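Local coordinates for protein myosin-4 (Saccharomyces cerevisiae, PDB 3MMI) that takes part in localizing mRNAs such as ASH1 to the yeast bud as a type V myosin motor, of which this chain is the globular tail, at residues Ser165-Leu175 against Leu223-Lys234. Residues are numbered along the deposited sequence; the frame is centred on the assembly and turned at random.
Sequences SAHIEIFDMVL and LNVMLFNDLITK
A Schellman motif ends helix 132-168 and leads into the short helix 170-174, whose Ile170 and Phe171 pack against Met226, Leu227 and Lys234 of helix 209-234. Helix 170-174 crosses the 223-234 part of that helix at -70°. CG2 of Ile170 points at Leu227 CD2 (3.6 Å), while Met226 CE comes in across its side at 3.2 Å, tighter than usual. That same Leu227 methyl also meets Val174 CG1 and Leu175 CG, while Ile170 CD1 rests on Leu223 CD2 at 3.7 Å. The turn itself has Glu169 at positive phi, with Ile170 N hydrogen-bonded to Ser165 O and Glu169 N, weakly, to Ala166 O; in this way the chain of this all-alpha globular tail changes direction and brings both sides of the bend to one partner helix. Met226, bent at chi2 and chi3, spans them: its SD lies 3.6 Å from Ser165 OG, which hydrogen-bonds Met161 O. Farther along, Phe171 has CG anti to its own N (chi1 179°), which carries the ring out beside Asp230 and Lys234. Lys234 NZ sits over one face of the Phe171 ring, 4.3 Å from its centroid and 16° off the normal, a cation-pi contact, and Lys234 CB touches Phe171 CE1 at 3.8 Å. Replacing Phe171 with an alanine would probably leave the Lys234 ammonium without its aromatic mate and open a gap beside Asp230 CB. Leu175 sets CD1 3.5 Å from Leu227 O, and helix 240-257 packs against it through Val246.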
ATOM      1  N   SER A 165       3.507  11.284   4.246  1.00 28.95           N
ATOM      2  CA  SER A 165       4.947  11.319   4.468  1.00 30.01           C
ATOM      3  C   SER A 165       5.525  12.676   4.431  1.00 30.84           C
ATOM      4  O   SER A 165       6.510  12.893   5.094  1.00 30.62           O
ATOM      5  CB  SER A 165       5.784  10.595   3.409  1.00 29.35           C
ATOM      6  OG  SER A 165       5.356   9.305   3.299  1.00 33.96           O
ATOM      7  N   ALA A 166       4.971  13.579   3.606  1.00 33.11           N
ATOM      8  CA  ALA A 166       5.445  15.002   3.602  1.00 34.76           C
ATOM      9  C   ALA A 166       5.060  15.671   4.918  1.00 35.74           C
ATOM     10  O   ALA A 166       5.881  16.220   5.633  1.00 37.18           O
ATOM     11  CB  ALA A 166       4.849  15.787   2.427  1.00 33.62           C
ATOM     12  N   HIS A 167       3.784  15.534   5.247  1.00 36.80           N
ATOM     13  CA  HIS A 167       3.221  16.173   6.396  1.00 37.52           C
ATOM     14  C   HIS A 167       3.915  15.703   7.670  1.00 38.68           C
ATOM     15  O   HIS A 167       4.175  16.479   8.620  1.00 37.29           O
ATOM     16  CB  HIS A 167       1.740  15.853   6.462  1.00 39.32           C
ATOM     17  CG  HIS A 167       1.154  16.094   7.808  1.00 48.59           C
ATOM     18  ND1 HIS A 167       0.577  15.073   8.555  1.00 63.30           N
ATOM     19  CD2 HIS A 167       1.070  17.222   8.571  1.00 54.76           C
ATOM     20  CE1 HIS A 167       0.195  15.550   9.740  1.00 62.74           C
ATOM     21  NE2 HIS A 167       0.486  16.852   9.777  1.00 61.02           N
ATOM     22  N   ILE A 168       4.268  14.430   7.709  1.00 34.59           N
ATOM     23  CA  ILE A 168       4.844  13.957   8.923  1.00 31.07           C
ATOM     24  C   ILE A 168       6.361  14.054   8.794  1.00 30.33           C
ATOM     25  O   ILE A 168       7.073  13.922   9.786  1.00 30.57           O
ATOM     26  CB  ILE A 168       4.458  12.521   9.132  1.00 32.61           C
ATOM     27  CG1 ILE A 168       2.985  12.428   9.462  1.00 35.79           C
ATOM     28  CG2 ILE A 168       5.243  11.900  10.137  1.00 32.26           C
ATOM     29  CD1 ILE A 168       2.592  11.029   9.421  1.00 43.78           C
ATOM     30  N   GLU A 169       6.882  14.325   7.610  1.00 26.11           N
ATOM     31  CA  GLU A 169       8.324  14.622   7.514  1.00 26.86           C
ATOM     32  C   GLU A 169       9.234  13.375   7.777  1.00 26.07           C
ATOM     33  O   GLU A 169      10.317  13.438   8.446  1.00 23.88           O
ATOM     34  CB  GLU A 169       8.717  15.766   8.496  1.00 26.00           C
ATOM     35  CG  GLU A 169       7.912  17.083   8.285  1.00 35.81           C
ATOM     36  CD  GLU A 169       8.298  18.175   9.282  1.00 41.76           C
ATOM     37  OE1 GLU A 169       8.904  19.133   8.889  1.00 43.58           O
ATOM     38  OE2 GLU A 169       8.012  18.078  10.477  1.00 49.42           O
ATOM     39  N   ILE A 170       8.804  12.233   7.258  1.00 26.64           N
ATOM     40  CA  ILE A 170       9.488  10.989   7.506  1.00 27.87           C
ATOM     41  C   ILE A 170      10.984  11.037   7.210  1.00 25.94           C
ATOM     42  O   ILE A 170      11.785  10.536   8.005  1.00 27.03           O
ATOM     43  CB  ILE A 170       8.810   9.758   6.841  1.00 31.65           C
ATOM     44  CG1 ILE A 170       7.873   9.046   7.862  1.00 41.31           C
ATOM     45  CG2 ILE A 170       9.802   8.631   6.664  1.00 25.60           C
ATOM     46  CD1 ILE A 170       6.448   9.300   7.693  1.00 33.09           C
ATOM     47  N   PHE A 171      11.365  11.699   6.145  1.00 23.61           N
ATOM     48  CA  PHE A 171      12.730  11.902   5.846  1.00 22.48           C
ATOM     49  C   PHE A 171      13.566  12.550   6.964  1.00 25.42           C
ATOM     50  O   PHE A 171      14.606  12.011   7.372  1.00 26.03           O
ATOM     51  CB  PHE A 171      12.930  12.652   4.500  1.00 23.51           C
ATOM     52  CG  PHE A 171      14.392  12.875   4.202  1.00 24.50           C
ATOM     53  CD1 PHE A 171      15.151  11.861   3.618  1.00 25.31           C
ATOM     54  CD2 PHE A 171      15.036  14.017   4.637  1.00 25.17           C
ATOM     55  CE1 PHE A 171      16.587  12.036   3.395  1.00 26.95           C
ATOM     56  CE2 PHE A 171      16.437  14.198   4.457  1.00 27.81           C
ATOM     57  CZ  PHE A 171      17.221  13.243   3.798  1.00 24.42           C
ATOM     58  N   ASP A 172      13.161  13.737   7.425  1.00 27.59           N
ATOM     59  CA  ASP A 172      13.871  14.471   8.486  1.00 29.78           C
ATOM     60  C   ASP A 172      13.859  13.788   9.781  1.00 27.21           C
ATOM     61  O   ASP A 172      14.771  13.973  10.545  1.00 31.26           O
ATOM     62  CB  ASP A 172      13.330  15.891   8.741  1.00 30.75           C
ATOM     63  CG  ASP A 172      13.776  16.882   7.679  1.00 37.64           C
ATOM     64  OD1 ASP A 172      14.863  16.690   7.124  1.00 37.49           O
ATOM     65  OD2 ASP A 172      13.012  17.852   7.377  1.00 45.42           O
ATOM     66  N   MET A 173      12.848  12.985  10.022  1.00 26.36           N
ATOM     67  CA  MET A 173      12.724  12.205  11.271  1.00 24.23           C
ATOM     68  C   MET A 173      13.712  11.044  11.265  1.00 22.79           C
ATOM     69  O   MET A 173      14.214  10.673  12.278  1.00 21.45           O
ATOM     70  CB  MET A 173      11.265  11.691  11.312  1.00 26.90           C
ATOM     71  CG  MET A 173      10.679  11.485  12.660  1.00 31.55           C
ATOM     72  SD  MET A 173       9.051  10.812  12.632  1.00 33.42           S
ATOM     73  CE  MET A 173       8.520  10.968  10.933  1.00 57.70           C
ATOM     74  N   VAL A 174      13.955  10.426  10.090  1.00 24.14           N
ATOM     75  CA  VAL A 174      14.559   9.079  10.081  1.00 20.33           C
ATOM     76  C   VAL A 174      15.910   9.119   9.488  1.00 19.07           C
ATOM     77  O   VAL A 174      16.814   8.551  10.096  1.00 20.79           O
ATOM     78  CB  VAL A 174      13.700   7.999   9.334  1.00 23.00           C
ATOM     79  CG1 VAL A 174      14.510   6.704   9.151  1.00 17.17           C
ATOM     80  CG2 VAL A 174      12.383   7.803   9.946  1.00 15.24           C
ATOM     81  N   LEU A 175      16.089   9.774   8.341  1.00 20.78           N
ATOM     82  CA  LEU A 175      17.304   9.663   7.524  1.00 21.56           C
ATOM     83  C   LEU A 175      18.295  10.841   7.591  1.00 26.43           C
ATOM     84  O   LEU A 175      19.478  10.686   7.147  1.00 26.31           O
ATOM     85  CB  LEU A 175      16.854   9.526   6.061  1.00 20.90           C
ATOM     86  CG  LEU A 175      16.141   8.243   5.712  1.00 18.94           C
ATOM     87  CD1 LEU A 175      15.808   8.233   4.250  1.00 14.81           C
ATOM     88  CD2 LEU A 175      17.131   7.022   6.154  1.00 15.03           C
ATOM     89  N   LEU A 223       6.661   2.898   3.223  1.00 19.71           N
ATOM     90  CA  LEU A 223       7.750   3.709   3.819  1.00 23.41           C
ATOM     91  C   LEU A 223       9.103   3.037   3.551  1.00 20.71           C
ATOM     92  O   LEU A 223      10.090   3.713   3.386  1.00 23.03           O
ATOM     93  CB  LEU A 223       7.542   4.009   5.348  1.00 21.05           C
ATOM     94  CG  LEU A 223       6.312   4.921   5.698  1.00 23.51           C
ATOM     95  CD1 LEU A 223       5.901   4.745   7.199  1.00 27.42           C
ATOM     96  CD2 LEU A 223       6.539   6.396   5.473  1.00 18.98           C
ATOM     97  N   ASN A 224       9.127   1.728   3.471  1.00 19.74           N
ATOM     98  CA  ASN A 224      10.302   0.968   2.899  1.00 19.87           C
ATOM     99  C   ASN A 224      10.830   1.588   1.555  1.00 19.32           C
ATOM    100  O   ASN A 224      12.001   2.008   1.498  1.00 19.31           O
ATOM    101  CB  ASN A 224       9.873  -0.512   2.704  1.00 19.53           C
ATOM    102  CG  ASN A 224      10.983  -1.388   2.176  1.00 21.85           C
ATOM    103  OD1 ASN A 224      12.070  -1.475   2.811  1.00 22.40           O
ATOM    104  ND2 ASN A 224      10.793  -1.944   1.012  1.00 19.99           N
ATOM    105  N   VAL A 225       9.923   1.796   0.576  1.00 20.55           N
ATOM    106  CA  VAL A 225      10.202   2.373  -0.785  1.00 21.85           C
ATOM    107  C   VAL A 225      10.752   3.761  -0.653  1.00 20.81           C
ATOM    108  O   VAL A 225      11.845   4.076  -1.055  1.00 19.04           O
ATOM    109  CB  VAL A 225       8.865   2.359  -1.604  1.00 20.60           C
ATOM    110  CG1 VAL A 225       9.055   3.186  -2.900  1.00 24.07           C
ATOM    111  CG2 VAL A 225       8.514   0.914  -1.867  1.00 20.34           C
ATOM    112  N   MET A 226      10.010   4.585   0.082  1.00 23.63           N
ATOM    113  CA  MET A 226      10.377   6.025   0.221  1.00 22.78           C
ATOM    114  C   MET A 226      11.680   6.185   0.972  1.00 20.32           C
ATOM    115  O   MET A 226      12.570   6.986   0.657  1.00 21.09           O
ATOM    116  CB  MET A 226       9.277   6.694   0.986  1.00 24.11           C
ATOM    117  CG  MET A 226       9.478   8.149   1.139  1.00 33.74           C
ATOM    118  SD  MET A 226       8.829   8.673   2.710  1.00 48.85           S
ATOM    119  CE  MET A 226      10.359   9.100   3.509  1.00 47.38           C
ATOM    120  N   LEU A 227      11.830   5.366   2.000  1.00 18.80           N
ATOM    121  CA  LEU A 227      13.019   5.500   2.815  1.00 17.56           C
ATOM    122  C   LEU A 227      14.250   4.985   2.083  1.00 16.61           C
ATOM    123  O   LEU A 227      15.281   5.612   2.044  1.00 14.85           O
ATOM    124  CB  LEU A 227      12.902   4.781   4.151  1.00 16.37           C
ATOM    125  CG  LEU A 227      12.085   5.486   5.251  1.00 25.04           C
ATOM    126  CD1 LEU A 227      11.842   4.506   6.362  1.00 18.77           C
ATOM    127  CD2 LEU A 227      12.754   6.681   5.841  1.00 13.39           C
ATOM    128  N   PHE A 228      14.121   3.815   1.476  1.00 17.83           N
ATOM    129  CA  PHE A 228      15.245   3.291   0.693  1.00 17.43           C
ATOM    130  C   PHE A 228      15.594   4.290  -0.488  1.00 17.36           C
ATOM    131  O   PHE A 228      16.768   4.523  -0.675  1.00 17.60           O
ATOM    132  CB  PHE A 228      14.924   1.953   0.064  1.00 15.86           C
ATOM    133  CG  PHE A 228      16.028   1.410  -0.720  1.00 18.61           C
ATOM    134  CD1 PHE A 228      17.123   0.811  -0.058  1.00 15.62           C
ATOM    135  CD2 PHE A 228      16.032   1.526  -2.117  1.00 15.44           C
ATOM    136  CE1 PHE A 228      18.163   0.362  -0.766  1.00 19.69           C
ATOM    137  CE2 PHE A 228      17.037   1.000  -2.857  1.00 17.70           C
ATOM    138  CZ  PHE A 228      18.125   0.391  -2.242  1.00 18.23           C
ATOM    139  N   ASN A 229      14.617   4.750  -1.260  1.00 16.79           N
ATOM    140  CA  ASN A 229      14.858   5.637  -2.425  1.00 18.15           C
ATOM    141  C   ASN A 229      15.545   6.924  -1.934  1.00 18.12           C
ATOM    142  O   ASN A 229      16.524   7.403  -2.515  1.00 16.18           O
ATOM    143  CB  ASN A 229      13.525   5.921  -3.130  1.00 13.89           C
ATOM    144  CG  ASN A 229      13.027   4.724  -3.915  1.00 14.90           C
ATOM    145  OD1 ASN A 229      13.696   3.723  -3.993  1.00 16.73           O
ATOM    146  ND2 ASN A 229      11.833   4.852  -4.543  1.00 15.19           N
ATOM    147  N   ASP A 230      15.066   7.470  -0.811  1.00 19.35           N
ATOM    148  CA  ASP A 230      15.710   8.687  -0.264  1.00 19.50           C
ATOM    149  C   ASP A 230      17.047   8.436   0.309  1.00 19.36           C
ATOM    150  O   ASP A 230      17.943   9.336   0.319  1.00 18.12           O
ATOM    151  CB  ASP A 230      14.859   9.357   0.799  1.00 18.01           C
ATOM    152  CG  ASP A 230      13.615  10.029   0.228  1.00 23.50           C
ATOM    153  OD1 ASP A 230      13.489  10.144  -1.021  1.00 26.16           O
ATOM    154  OD2 ASP A 230      12.698  10.364   1.059  1.00 27.05           O
ATOM    155  N   LEU A 231      17.252   7.226   0.821  1.00 17.71           N
ATOM    156  CA  LEU A 231      18.596   6.936   1.330  1.00 19.04           C
ATOM    157  C   LEU A 231      19.612   7.033   0.156  1.00 22.14           C
ATOM    158  O   LEU A 231      20.739   7.639   0.328  1.00 22.00           O
ATOM    159  CB  LEU A 231      18.652   5.537   1.925  1.00 18.54           C
ATOM    160  CG  LEU A 231      20.072   5.057   2.220  1.00 17.77           C
ATOM    161  CD1 LEU A 231      20.577   5.690   3.559  1.00 23.47           C
ATOM    162  CD2 LEU A 231      20.203   3.504   2.320  1.00 20.13           C
ATOM    163  N   ILE A 232      19.233   6.517  -0.997  1.00 20.24           N
ATOM    164  CA  ILE A 232      20.112   6.588  -2.157  1.00 27.56           C
ATOM    165  C   ILE A 232      20.186   8.017  -2.785  1.00 26.42           C
ATOM    166  O   ILE A 232      21.224   8.402  -3.129  1.00 30.21           O
ATOM    167  CB  ILE A 232      19.627   5.672  -3.328  1.00 27.46           C
ATOM    168  CG1 ILE A 232      19.692   4.189  -2.957  1.00 31.48           C
ATOM    169  CG2 ILE A 232      20.480   5.941  -4.622  1.00 34.60           C
ATOM    170  CD1 ILE A 232      20.912   3.762  -2.235  1.00 24.79           C
ATOM    171  N   THR A 233      19.085   8.736  -2.933  1.00 28.54           N
ATOM    172  CA  THR A 233      19.049   9.957  -3.801  1.00 31.09           C
ATOM    173  C   THR A 233      19.419  11.184  -2.958  1.00 33.04           C
ATOM    174  O   THR A 233      20.124  12.086  -3.412  1.00 35.39           O
ATOM    175  CB  THR A 233      17.709  10.208  -4.469  1.00 27.32           C
ATOM    176  OG1 THR A 233      16.649  10.112  -3.475  1.00 38.38           O
ATOM    177  CG2 THR A 233      17.518   9.163  -5.395  1.00 29.89           C
ATOM    178  N   LYS A 234      19.007  11.186  -1.710  1.00 32.97           N
ATOM    179  CA  LYS A 234      19.038  12.376  -0.866  1.00 31.53           C
ATOM    180  C   LYS A 234      20.113  12.419   0.228  1.00 35.48           C
ATOM    181  O   LYS A 234      20.366  13.476   0.825  1.00 39.94           O
ATOM    182  CB  LYS A 234      17.699  12.583  -0.211  1.00 30.51           C
ATOM    183  CG  LYS A 234      16.693  13.287  -1.043  1.00 30.54           C
ATOM    184  CD  LYS A 234      15.358  12.688  -0.839  1.00 42.45           C
ATOM    185  CE  LYS A 234      14.241  13.699  -1.017  1.00 45.92           C
ATOM    186  NZ  LYS A 234      14.032  14.244   0.328  1.00 51.35           N
TER